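Local coordinates for sporulation-control protein spo0M (Bacillus subtilis, PDB 5CL2) that controls the expression of spo0A and is required for the cell to pass morphological stage 0 of sporulation, at residues D111-I114 with I118-S121; E168-P173 with D203-G208; I199-R204 with E215-G220. All blocks are in the same frame, centred on the assembly; numbering follows the deposited sequence.

Contact 1: D111-I114 with I118-S121; sequences DLDI and IDKS
Leu112 and Lys120 face each other as an antiparallel hydrogen-bonded pair near the end of the beta hairpin formed by strands 106-114 and 120-128. Two backbone bonds clamp the pair: Leu112 N to Lys120 O at 2.9 Å, and Lys120 N to Leu112 O, also 2.9 Å. One step along, Asp111 and Ser121 form a non-hydrogen-bonded pair. On the other side of Leu112, where the second segment is still loop, Asp119 continues the pattern with its side chain: OD1 accepts the Ile114 N-H at 2.8 Å, from above the carboxylate plane rather than within it. Its CG lies beside its own backbone N (chi1 -65°), which swings the carboxylate over to the Asp113-Ile114 peptide. The hairpin belongs to a mixed sheet in which strand 40-57 flanks 106-114, consistent with an arrestin-like fold; farther along 120-128, Asp122 and Asp124 help bind a sodium ion. Asp113 and Asp119 run side by side, their carboxylate planes 45° apart and their OD1 atoms 3.5 Å from each other, a like-charge approach that the salt bridge from Asp113 OD1 to Arg43 probably eases. A leucine in place of Asp113 would probably leave the Arg43 guanidinium without this mate on the adjoining strand. On the face of Leu112, its CD2 meets Lys120 CB at 3.9 Å, while Ile114 CD1 reaches Lys120 CG at 4.2 Å. Lys120 then folds back along its own segment, so that NZ reaches Ile118 O at 3.1 Å.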
ATOM      1  N   ASP A 111      -1.907   9.227  22.313  1.00 50.79           N
ATOM      2  CA  ASP A 111      -3.004   8.546  22.986  1.00 50.39           C
ATOM      3  C   ASP A 111      -2.477   7.873  24.266  1.00 51.24           C
ATOM      4  O   ASP A 111      -1.745   6.889  24.201  1.00 50.51           O
ATOM      5  CB  ASP A 111      -3.632   7.527  22.008  1.00 53.55           C
ATOM      6  CG  ASP A 111      -4.687   6.639  22.649  1.00 58.86           C
ATOM      7  OD1 ASP A 111      -5.371   7.067  23.616  1.00 62.68           O
ATOM      8  OD2 ASP A 111      -4.863   5.509  22.139  1.00 58.50           O
ATOM      9  N   LEU A 112      -2.841   8.404  25.428  1.00 50.16           N
ATOM     10  CA  LEU A 112      -2.473   7.761  26.697  1.00 53.49           C
ATOM     11  C   LEU A 112      -3.722   7.106  27.275  1.00 49.47           C
ATOM     12  O   LEU A 112      -4.655   7.785  27.684  1.00 52.84           O
ATOM     13  CB  LEU A 112      -1.863   8.775  27.683  1.00 47.58           C
ATOM     14  CG  LEU A 112      -1.552   8.333  29.112  1.00 51.49           C
ATOM     15  CD1 LEU A 112      -0.224   8.896  29.606  1.00 52.17           C
ATOM     16  CD2 LEU A 112      -2.635   8.782  30.021  1.00 59.91           C
ATOM     17  N   ASP A 113      -3.743   5.781  27.275  1.00 47.82           N
ATOM     18  CA  ASP A 113      -4.934   5.046  27.657  1.00 53.10           C
ATOM     19  C   ASP A 113      -4.839   4.718  29.140  1.00 54.49           C
ATOM     20  O   ASP A 113      -3.855   4.152  29.594  1.00 53.63           O
ATOM     21  CB  ASP A 113      -5.090   3.788  26.791  1.00 53.02           C
ATOM     22  CG  ASP A 113      -6.357   3.007  27.094  1.00 56.47           C
ATOM     23  OD1 ASP A 113      -6.628   2.711  28.276  1.00 64.36           O
ATOM     24  OD2 ASP A 113      -7.088   2.679  26.138  1.00 66.87           O
ATOM     25  N   ILE A 114      -5.860   5.114  29.888  1.00 56.03           N
ATOM     26  CA  ILE A 114      -5.878   4.915  31.330  1.00 59.08           C
ATOM     27  C   ILE A 114      -6.974   3.926  31.628  1.00 59.33           C
ATOM     28  O   ILE A 114      -8.083   4.042  31.092  1.00 61.36           O
ATOM     29  CB  ILE A 114      -6.137   6.226  32.106  1.00 60.25           C
ATOM     30  CG1 ILE A 114      -4.979   7.201  31.918  1.00 58.36           C
ATOM     31  CG2 ILE A 114      -6.338   5.953  33.600  1.00 61.74           C
ATOM     32  CD1 ILE A 114      -5.242   8.580  32.516  1.00 54.55           C
ATOM     33  N   ILE A 118     -10.222   7.915  32.255  1.00 66.48           N
ATOM     34  CA  ILE A 118     -10.666   8.795  31.197  1.00 63.43           C
ATOM     35  C   ILE A 118      -9.387   9.079  30.436  1.00 64.37           C
ATOM     36  O   ILE A 118      -8.440   9.649  30.985  1.00 60.32           O
ATOM     37  CB  ILE A 118     -11.333  10.085  31.738  1.00 62.73           C
ATOM     38  CG1 ILE A 118     -11.686  11.054  30.617  1.00 62.98           C
ATOM     39  CG2 ILE A 118     -10.429  10.807  32.739  1.00 77.26           C
ATOM     40  CD1 ILE A 118     -12.886  10.661  29.795  1.00 68.99           C
ATOM     41  N   ASP A 119      -9.333   8.642  29.182  1.00 60.82           N
ATOM     42  CA  ASP A 119      -8.059   8.597  28.492  1.00 56.05           C
ATOM     43  C   ASP A 119      -7.594  10.024  28.223  1.00 55.21           C
ATOM     44  O   ASP A 119      -8.389  10.954  28.278  1.00 57.73           O
ATOM     45  CB  ASP A 119      -8.171   7.767  27.211  1.00 56.74           C
ATOM     46  CG  ASP A 119      -8.481   6.290  27.488  1.00 59.42           C
ATOM     47  OD1 ASP A 119      -8.208   5.779  28.617  1.00 54.78           O
ATOM     48  OD2 ASP A 119      -9.002   5.639  26.556  1.00 59.91           O
ATOM     49  N   LYS A 120      -6.288  10.209  28.064  1.00 53.43           N
ATOM     50  CA  LYS A 120      -5.727  11.541  27.828  1.00 47.98           C
ATOM     51  C   LYS A 120      -5.089  11.632  26.473  1.00 49.32           C
ATOM     52  O   LYS A 120      -4.609  10.631  25.932  1.00 53.64           O
ATOM     53  CB  LYS A 120      -4.698  11.905  28.894  1.00 52.46           C
ATOM     54  CG  LYS A 120      -5.290  12.091  30.289  1.00 53.79           C
ATOM     55  CD  LYS A 120      -6.175  13.333  30.308  1.00 54.90           C
ATOM     56  CE  LYS A 120      -6.793  13.569  31.679  1.00 60.25           C
ATOM     57  NZ  LYS A 120      -7.766  12.497  32.013  1.00 60.06           N
ATOM     58  N   SER A 121      -5.028  12.829  25.917  1.00 45.48           N
ATOM     59  CA  SER A 121      -4.488  12.930  24.582  1.00 49.55           C
ATOM     60  C   SER A 121      -3.630  14.157  24.407  1.00 45.85           C
ATOM     61  O   SER A 121      -3.700  15.080  25.194  1.00 50.90           O
ATOM     62  CB  SER A 121      -5.644  12.915  23.565  1.00 46.41           C
ATOM     63  OG  SER A 121      -6.566  13.955  23.847  1.00 53.27           O
TER

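Contact 2: E168-P173 with D203-G208; sequences EFEFVP and DRRARG
Arg204 and Arg205 reach across to Glu168 and Glu170 of strand 165-173 from a loop that leaves its own strand at Asp203. The carbonyl O of Asp203 accepts Arg207 N at 2.9 Å, closing the bend that presents both arginines. Arg204 comes first. Its chain turns at chi3, which brings NE to Glu168 OE2 at 2.9 Å, with OE2 at the guanidinium edge and the carboxylate and guanidinium planes 56° apart. The position of that oxygen is not fully certain, since the model places it too near a neighbouring atom. NH2 of Arg204 bonds to Gly211 O, and its guanidinium makes a cation-pi contact with Trp212, whose NE1 in turn holds Glu168 OE1. Arg205 follows. Its first torsion (chi1 -61°) sets CG 3.3 Å from Glu170 OE1, and the bends beyond it bring NE round to the same oxygen. That NE donates to Glu170 OE1 at 2.9 Å: the oxygen lies nearly in the guanidinium plane, but the N-H arrives 40° above the plane of the carboxylate. The other oxygen of this glutamate, OE2, is taken by Asn149 ND2. Arg205 NH2 is modelled implausibly close to Glu168 OE2, so this pairing is doubtful. At the far end of the loop Gly208 N returns to Arg205 O at 2.9 Å, completing a type I turn. On the strand, Phe169 sits between the two glutamates in sequence and points away from this loop. The two glutamates and two arginines thus form a salt-bridge network that pins a loop over the polar face of an antiparallel sheet.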
ATOM      1  N   GLU A 168      -2.834  14.934  -4.418  1.00 48.60           N
ATOM      2  CA  GLU A 168      -3.012  15.439  -5.766  1.00 48.37           C
ATOM      3  C   GLU A 168      -2.591  16.910  -5.839  1.00 48.61           C
ATOM      4  O   GLU A 168      -3.139  17.764  -5.118  1.00 48.34           O
ATOM      5  CB  GLU A 168      -4.466  15.282  -6.204  1.00 48.58           C
ATOM      6  CG  GLU A 168      -4.745  15.713  -7.653  1.00 50.80           C
ATOM      7  CD  GLU A 168      -6.181  15.434  -8.058  1.00 52.87           C
ATOM      8  OE1 GLU A 168      -6.884  14.727  -7.306  1.00 58.35           O
ATOM      9  OE2 GLU A 168      -6.615  15.905  -9.130  1.00 55.45           O
ATOM     10  N   PHE A 169      -1.584  17.173  -6.679  1.00 52.31           N
ATOM     11  CA  PHE A 169      -1.104  18.527  -6.965  1.00 50.14           C
ATOM     12  C   PHE A 169      -1.750  19.054  -8.241  1.00 53.03           C
ATOM     13  O   PHE A 169      -1.657  18.418  -9.292  1.00 47.57           O
ATOM     14  CB  PHE A 169       0.424  18.555  -7.100  1.00 47.35           C
ATOM     15  CG  PHE A 169       1.141  18.199  -5.830  1.00 51.45           C
ATOM     16  CD1 PHE A 169       1.292  16.882  -5.459  1.00 47.97           C
ATOM     17  CD2 PHE A 169       1.634  19.181  -4.997  1.00 52.01           C
ATOM     18  CE1 PHE A 169       1.930  16.542  -4.277  1.00 55.68           C
ATOM     19  CE2 PHE A 169       2.273  18.846  -3.818  1.00 57.70           C
ATOM     20  CZ  PHE A 169       2.412  17.522  -3.456  1.00 52.42           C
ATOM     21  N   GLU A 170      -2.400  20.209  -8.151  1.00 50.90           N
ATOM     22  CA  GLU A 170      -3.058  20.831  -9.300  1.00 52.09           C
ATOM     23  C   GLU A 170      -2.378  22.145  -9.668  1.00 52.67           C
ATOM     24  O   GLU A 170      -2.240  23.052  -8.832  1.00 51.26           O
ATOM     25  CB  GLU A 170      -4.536  21.074  -9.021  1.00 53.39           C
ATOM     26  CG  GLU A 170      -5.240  21.874 -10.087  1.00 54.98           C
ATOM     27  CD  GLU A 170      -6.519  22.484  -9.559  1.00 67.01           C
ATOM     28  OE1 GLU A 170      -7.295  21.734  -8.920  1.00 69.82           O
ATOM     29  OE2 GLU A 170      -6.754  23.695  -9.782  1.00 66.76           O
ATOM     30  N   PHE A 171      -1.918  22.198 -10.917  1.00 50.07           N
ATOM     31  CA  PHE A 171      -1.226  23.332 -11.496  1.00 49.19           C
ATOM     32  C   PHE A 171      -2.112  24.034 -12.510  1.00 47.87           C
ATOM     33  O   PHE A 171      -2.922  23.389 -13.192  1.00 48.87           O
ATOM     34  CB  PHE A 171       0.047  22.897 -12.207  1.00 50.24           C
ATOM     35  CG  PHE A 171       1.020  22.164 -11.344  1.00 49.94           C
ATOM     36  CD1 PHE A 171       0.873  20.806 -11.124  1.00 48.99           C
ATOM     37  CD2 PHE A 171       2.119  22.809 -10.821  1.00 48.68           C
ATOM     38  CE1 PHE A 171       1.778  20.118 -10.369  1.00 48.71           C
ATOM     39  CE2 PHE A 171       3.034  22.121 -10.055  1.00 51.41           C
ATOM     40  CZ  PHE A 171       2.865  20.775  -9.834  1.00 50.56           C
ATOM     41  N   VAL A 172      -1.897  25.336 -12.657  1.00 48.51           N
ATOM     42  CA  VAL A 172      -2.615  26.149 -13.620  1.00 50.14           C
ATOM     43  C   VAL A 172      -1.617  26.654 -14.677  1.00 49.54           C
ATOM     44  O   VAL A 172      -0.487  27.040 -14.340  1.00 49.27           O
ATOM     45  CB  VAL A 172      -3.315  27.341 -12.906  1.00 49.51           C
ATOM     46  CG1 VAL A 172      -3.854  28.342 -13.893  1.00 57.43           C
ATOM     47  CG2 VAL A 172      -4.426  26.842 -12.029  1.00 57.39           C
ATOM     48  N   PRO A 173      -2.024  26.636 -15.959  1.00 45.99           N
ATOM     49  CA  PRO A 173      -1.101  27.044 -17.035  1.00 50.05           C
ATOM     50  C   PRO A 173      -0.856  28.536 -16.959  1.00 49.32           C
ATOM     51  O   PRO A 173      -1.822  29.283 -16.867  1.00 51.95           O
ATOM     52  CB  PRO A 173      -1.844  26.662 -18.339  1.00 44.12           C
ATOM     53  CG  PRO A 173      -3.275  26.529 -17.958  1.00 49.41           C
ATOM     54  CD  PRO A 173      -3.283  26.079 -16.483  1.00 46.73           C
ATOM     55  N   ASP A 203      -7.094  18.454 -16.933  1.00 47.09           N
ATOM     56  CA  ASP A 203      -8.482  18.917 -17.023  1.00 49.86           C
ATOM     57  C   ASP A 203      -9.448  18.148 -16.118  1.00 52.48           C
ATOM     58  O   ASP A 203     -10.638  18.066 -16.417  1.00 52.47           O
ATOM     59  CB  ASP A 203      -9.000  18.843 -18.486  1.00 51.66           C
ATOM     60  CG  ASP A 203      -8.336  19.872 -19.424  1.00 50.50           C
ATOM     61  OD1 ASP A 203      -7.762  20.874 -18.932  1.00 48.46           O
ATOM     62  OD2 ASP A 203      -8.444  19.705 -20.672  1.00 53.76           O
ATOM     63  N   ARG A 204      -8.965  17.651 -14.978  1.00 56.59           N
ATOM     64  CA  ARG A 204      -9.853  16.999 -14.007  1.00 54.24           C
ATOM     65  C   ARG A 204     -10.881  17.979 -13.440  1.00 47.93           C
ATOM     66  O   ARG A 204     -12.061  17.626 -13.299  1.00 45.04           O
ATOM     67  CB  ARG A 204      -9.032  16.347 -12.882  1.00 52.00           C
ATOM     68  CG  ARG A 204      -8.536  14.937 -13.262  1.00 54.04           C
ATOM     69  CD  ARG A 204      -7.586  14.346 -12.216  1.00 53.86           C
ATOM     70  NE  ARG A 204      -8.181  14.235 -10.882  1.00 54.27           N
ATOM     71  CZ  ARG A 204      -9.026  13.277 -10.525  1.00 52.14           C
ATOM     72  NH1 ARG A 204      -9.392  12.344 -11.396  1.00 52.96           N
ATOM     73  NH2 ARG A 204      -9.506  13.254  -9.296  1.00 52.72           N
ATOM     74  N   ARG A 205     -10.470  19.214 -13.158  1.00 47.48           N
ATOM     75  CA  ARG A 205     -11.431  20.185 -12.638  1.00 48.02           C
ATOM     76  C   ARG A 205     -12.420  20.561 -13.712  1.00 52.57           C
ATOM     77  O   ARG A 205     -13.614  20.619 -13.434  1.00 53.53           O
ATOM     78  CB  ARG A 205     -10.765  21.477 -12.124  1.00 50.56           C
ATOM     79  CG  ARG A 205      -9.787  21.292 -10.986  1.00 59.35           C
ATOM     80  CD  ARG A 205     -10.258  20.193 -10.046  1.00 55.60           C
ATOM     81  NE  ARG A 205      -9.085  19.515  -9.519  1.00 55.60           N
ATOM     82  CZ  ARG A 205      -9.026  18.210  -9.299  1.00 53.10           C
ATOM     83  NH1 ARG A 205     -10.070  17.428  -9.556  1.00 53.24           N
ATOM     84  NH2 ARG A 205      -7.911  17.689  -8.838  1.00 59.96           N
ATOM     85  N   ALA A 206     -11.934  20.789 -14.938  1.00 50.76           N
ATOM     86  CA  ALA A 206     -12.824  21.109 -16.049  1.00 53.57           C
ATOM     87  C   ALA A 206     -13.853  20.005 -16.200  1.00 53.72           C
ATOM     88  O   ALA A 206     -15.018  20.267 -16.461  1.00 54.92           O
ATOM     89  CB  ALA A 206     -12.037  21.304 -17.376  1.00 54.71           C
ATOM     90  N   ARG A 207     -13.415  18.765 -16.026  1.00 51.27           N
ATOM     91  CA  ARG A 207     -14.310  17.624 -16.198  1.00 54.06           C
ATOM     92  C   ARG A 207     -15.112  17.319 -14.920  1.00 50.73           C
ATOM     93  O   ARG A 207     -15.921  16.393 -14.887  1.00 55.38           O
ATOM     94  CB  ARG A 207     -13.517  16.390 -16.628  1.00 48.66           C
ATOM     95  CG  ARG A 207     -12.843  16.539 -17.992  1.00 58.66           C
ATOM     96  CD  ARG A 207     -12.235  15.234 -18.452  1.00 55.09           C
ATOM     97  NE  ARG A 207     -10.965  14.985 -17.791  1.00 58.57           N
ATOM     98  CZ  ARG A 207     -10.406  13.788 -17.698  1.00 60.43           C
ATOM     99  NH1 ARG A 207     -11.023  12.733 -18.217  1.00 59.63           N
ATOM    100  NH2 ARG A 207      -9.243  13.645 -17.071  1.00 60.30           N
ATOM    101  N   GLY A 208     -14.895  18.109 -13.876  1.00 56.32           N
ATOM    102  CA  GLY A 208     -15.589  17.916 -12.605  1.00 56.53           C
ATOM    103  C   GLY A 208     -15.325  16.566 -11.952  1.00 53.17           C
ATOM    104  O   GLY A 208     -16.221  15.957 -11.363  1.00 53.23           O
TER

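Contact 3: I199-R204 with E215-G220; sequences IFEVDR and EMYNDG
Glu201 and Tyr217 are joined across backbones that stay well apart, their CA atoms 11.6 Å from each other. The 199-202 part is the end of a strand; 215-220 belongs to the connection between strands 195-202 and 224-229, and long side chains span the distance between them. Tyr217 and Glu201 approach from opposite directions. The phenol OH donates to Glu201 OE1, which sits at the ring edge, in the ring plane, with the carboxylate turned 50° against the ring. The modelled separation of OH and OE1 is 2.4 Å, too short to trust closely. Glu201 starts with CG anti to its N and then bends at chi2 (66°), which swings the carboxylate toward the tyrosine; its OE2 goes to Arg207. Nearby, Met216 SD makes a van der Waals contact at the edge of the Arg204 guanidinium, 4.0 Å from NH1, the two chains crossing at about a right angle; NH2 of this arginine is held by Gly211 O. Tyr217 also stacks on the Tyr158 ring and touches Trp212 and Leu223. Strand 195-202 itself runs between strands 185-191 and 224-229, with Phe200 packed on helix 236-248 while Glu201 points to the 215-220 loop.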
ATOM      1  N   ILE A 199       2.140  10.373 -11.698  1.00 48.29           N
ATOM      2  CA  ILE A 199       0.911  10.155 -12.440  1.00 47.77           C
ATOM      3  C   ILE A 199       0.454  11.510 -12.968  1.00 49.44           C
ATOM      4  O   ILE A 199       0.408  12.499 -12.229  1.00 49.81           O
ATOM      5  CB  ILE A 199      -0.159   9.496 -11.569  1.00 48.40           C
ATOM      6  CG1 ILE A 199       0.329   8.126 -11.095  1.00 54.24           C
ATOM      7  CG2 ILE A 199      -1.470   9.387 -12.312  1.00 48.35           C
ATOM      8  CD1 ILE A 199      -0.555   7.496 -10.052  1.00 56.48           C
ATOM      9  N   PHE A 200       0.182  11.559 -14.265  1.00 52.07           N
ATOM     10  CA  PHE A 200      -0.189  12.784 -14.961  1.00 47.96           C
ATOM     11  C   PHE A 200      -1.637  12.688 -15.364  1.00 49.36           C
ATOM     12  O   PHE A 200      -2.096  11.643 -15.813  1.00 51.06           O
ATOM     13  CB  PHE A 200       0.670  12.997 -16.215  1.00 48.72           C
ATOM     14  CG  PHE A 200       2.130  13.200 -15.933  1.00 48.57           C
ATOM     15  CD1 PHE A 200       2.952  12.118 -15.634  1.00 49.27           C
ATOM     16  CD2 PHE A 200       2.694  14.458 -16.013  1.00 47.89           C
ATOM     17  CE1 PHE A 200       4.294  12.296 -15.396  1.00 47.43           C
ATOM     18  CE2 PHE A 200       4.043  14.639 -15.774  1.00 51.82           C
ATOM     19  CZ  PHE A 200       4.844  13.551 -15.460  1.00 49.38           C
ATOM     20  N   GLU A 201      -2.362  13.780 -15.216  1.00 47.18           N
ATOM     21  CA  GLU A 201      -3.713  13.827 -15.735  1.00 47.36           C
ATOM     22  C   GLU A 201      -3.988  15.303 -16.082  1.00 51.32           C
ATOM     23  O   GLU A 201      -3.279  16.183 -15.597  1.00 50.48           O
ATOM     24  CB  GLU A 201      -4.662  13.195 -14.709  1.00 46.74           C
ATOM     25  CG  GLU A 201      -6.133  13.120 -15.032  1.00 58.15           C
ATOM     26  CD  GLU A 201      -6.508  12.217 -16.182  1.00 54.07           C
ATOM     27  OE1 GLU A 201      -6.423  10.979 -16.077  1.00 58.96           O
ATOM     28  OE2 GLU A 201      -6.950  12.779 -17.183  1.00 57.14           O
ATOM     29  N   VAL A 202      -4.935  15.583 -16.980  1.00 49.73           N
ATOM     30  CA  VAL A 202      -5.231  16.969 -17.315  1.00 47.35           C
ATOM     31  C   VAL A 202      -6.724  17.208 -17.227  1.00 48.90           C
ATOM     32  O   VAL A 202      -7.514  16.275 -17.380  1.00 49.14           O
ATOM     33  CB  VAL A 202      -4.746  17.371 -18.743  1.00 48.12           C
ATOM     34  CG1 VAL A 202      -3.259  17.024 -18.929  1.00 46.27           C
ATOM     35  CG2 VAL A 202      -5.583  16.694 -19.796  1.00 48.46           C
ATOM     36  N   ASP A 203      -7.094  18.454 -16.933  1.00 47.09           N
ATOM     37  CA  ASP A 203      -8.482  18.917 -17.023  1.00 49.86           C
ATOM     38  C   ASP A 203      -9.448  18.148 -16.118  1.00 52.48           C
ATOM     39  O   ASP A 203     -10.638  18.066 -16.417  1.00 52.47           O
ATOM     40  CB  ASP A 203      -9.000  18.843 -18.486  1.00 51.66           C
ATOM     41  CG  ASP A 203      -8.336  19.872 -19.424  1.00 50.50           C
ATOM     42  OD1 ASP A 203      -7.762  20.874 -18.932  1.00 48.46           O
ATOM     43  OD2 ASP A 203      -8.444  19.705 -20.672  1.00 53.76           O
ATOM     44  N   ARG A 204      -8.965  17.651 -14.978  1.00 56.59           N
ATOM     45  CA  ARG A 204      -9.853  16.999 -14.007  1.00 54.24           C
ATOM     46  C   ARG A 204     -10.881  17.979 -13.440  1.00 47.93           C
ATOM     47  O   ARG A 204     -12.061  17.626 -13.299  1.00 45.04           O
ATOM     48  CB  ARG A 204      -9.032  16.347 -12.882  1.00 52.00           C
ATOM     49  CG  ARG A 204      -8.536  14.937 -13.262  1.00 54.04           C
ATOM     50  CD  ARG A 204      -7.586  14.346 -12.216  1.00 53.86           C
ATOM     51  NE  ARG A 204      -8.181  14.235 -10.882  1.00 54.27           N
ATOM     52  CZ  ARG A 204      -9.026  13.277 -10.525  1.00 52.14           C
ATOM     53  NH1 ARG A 204      -9.392  12.344 -11.396  1.00 52.96           N
ATOM     54  NH2 ARG A 204      -9.506  13.254  -9.296  1.00 52.72           N
ATOM     55  N   GLU A 215     -14.500   3.794 -12.092  1.00 67.31           N
ATOM     56  CA  GLU A 215     -15.436   4.296 -13.092  1.00 67.71           C
ATOM     57  C   GLU A 215     -14.898   5.462 -13.939  1.00 68.92           C
ATOM     58  O   GLU A 215     -15.465   5.781 -14.984  1.00 72.12           O
ATOM     59  CB  GLU A 215     -16.768   4.705 -12.447  1.00 68.43           C
ATOM     60  CG  GLU A 215     -16.724   5.376 -11.064  1.00 75.25           C
ATOM     61  CD  GLU A 215     -16.759   4.399  -9.868  1.00 78.19           C
ATOM     62  OE1 GLU A 215     -16.134   3.315  -9.911  1.00 76.77           O
ATOM     63  OE2 GLU A 215     -17.472   4.713  -8.888  1.00 83.95           O
ATOM     64  N   MET A 216     -13.842   6.125 -13.480  1.00 67.40           N
ATOM     65  CA  MET A 216     -13.216   7.181 -14.274  1.00 62.07           C
ATOM     66  C   MET A 216     -12.310   6.659 -15.389  1.00 63.27           C
ATOM     67  O   MET A 216     -11.951   7.410 -16.284  1.00 57.46           O
ATOM     68  CB  MET A 216     -12.431   8.122 -13.360  1.00 49.97           C
ATOM     69  CG  MET A 216     -13.279   8.668 -12.229  1.00 61.77           C
ATOM     70  SD  MET A 216     -12.362   9.661 -11.017  1.00 49.10           S
ATOM     71  CE  MET A 216     -13.703  10.312 -10.036  1.00 50.66           C
ATOM     72  N   TYR A 217     -11.789   5.448 -15.222  1.00 64.53           N
ATOM     73  CA  TYR A 217     -10.953   4.803 -16.230  1.00 66.23           C
ATOM     74  C   TYR A 217     -11.542   3.577 -16.972  1.00 71.06           C
ATOM     75  O   TYR A 217     -10.827   2.905 -17.725  1.00 68.64           O
ATOM     76  CB  TYR A 217      -9.599   4.502 -15.589  1.00 56.26           C
ATOM     77  CG  TYR A 217      -8.953   5.824 -15.239  1.00 61.93           C
ATOM     78  CD1 TYR A 217      -8.253   6.539 -16.201  1.00 63.26           C
ATOM     79  CD2 TYR A 217      -9.130   6.415 -13.981  1.00 56.83           C
ATOM     80  CE1 TYR A 217      -7.682   7.773 -15.910  1.00 64.70           C
ATOM     81  CE2 TYR A 217      -8.574   7.657 -13.690  1.00 57.53           C
ATOM     82  CZ  TYR A 217      -7.848   8.329 -14.659  1.00 56.72           C
ATOM     83  OH  TYR A 217      -7.283   9.556 -14.385  1.00 58.46           O
ATOM     84  N   ASN A 218     -12.806   3.249 -16.705  1.00 69.46           N
ATOM     85  CA  ASN A 218     -13.458   2.108 -17.353  1.00 76.13           C
ATOM     86  C   ASN A 218     -13.911   2.328 -18.816  1.00 82.16           C
ATOM     87  O   ASN A 218     -14.061   1.364 -19.579  1.00 86.72           O
ATOM     88  CB  ASN A 218     -14.655   1.634 -16.516  1.00 72.84           C
ATOM     89  CG  ASN A 218     -15.765   2.681 -16.404  1.00 81.06           C
ATOM     90  OD1 ASN A 218     -15.848   3.623 -17.199  1.00 84.22           O
ATOM     91  ND2 ASN A 218     -16.653   2.489 -15.433  1.00 79.18           N
ATOM     92  N   ASP A 219     -14.113   3.585 -19.206  1.00 82.21           N
ATOM     93  CA  ASP A 219     -14.669   3.920 -20.522  1.00 82.33           C
ATOM     94  C   ASP A 219     -13.529   4.098 -21.543  1.00 81.39           C
ATOM     95  O   ASP A 219     -13.737   4.538 -22.671  1.00 81.93           O
ATOM     96  CB  ASP A 219     -15.545   5.186 -20.419  1.00 83.84           C
ATOM     97  CG  ASP A 219     -16.129   5.633 -21.768  1.00 91.81           C
ATOM     98  OD1 ASP A 219     -16.508   4.759 -22.586  1.00 93.91           O
ATOM     99  OD2 ASP A 219     -16.218   6.859 -22.006  1.00 90.87           O
ATOM    100  N   GLY A 220     -12.314   3.750 -21.141  1.00 80.04           N
ATOM    101  CA  GLY A 220     -11.190   3.845 -22.049  1.00 79.26           C
ATOM    102  C   GLY A 220     -10.451   5.165 -21.920  1.00 78.18           C
ATOM    103  O   GLY A 220      -9.596   5.481 -22.753  1.00 77.23           O
TER

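Overall arrangement
Along the chain, contact 1 closes before contact 2 opens, and contact 3 begins on the stretch where contact 2 ends. Contact 1 lies on the opposite side of the chain's centre from the other two, its centre 42 Å from that of contact 2 and 44 Å from that of contact 3, in the mixed sheet that includes strands 106-114 and 120-128. Contacts 2 and 3 have centres 11 Å apart, share Asp203 and Arg204, and both reach the antiparallel sheet of strands 146-155 to 224-229. A salt bridge from Arg207 to Glu201 links them directly, so the long connection between strands 195-202 and 224-229 is anchored to its sheet at both contacts, remote from the hairpin.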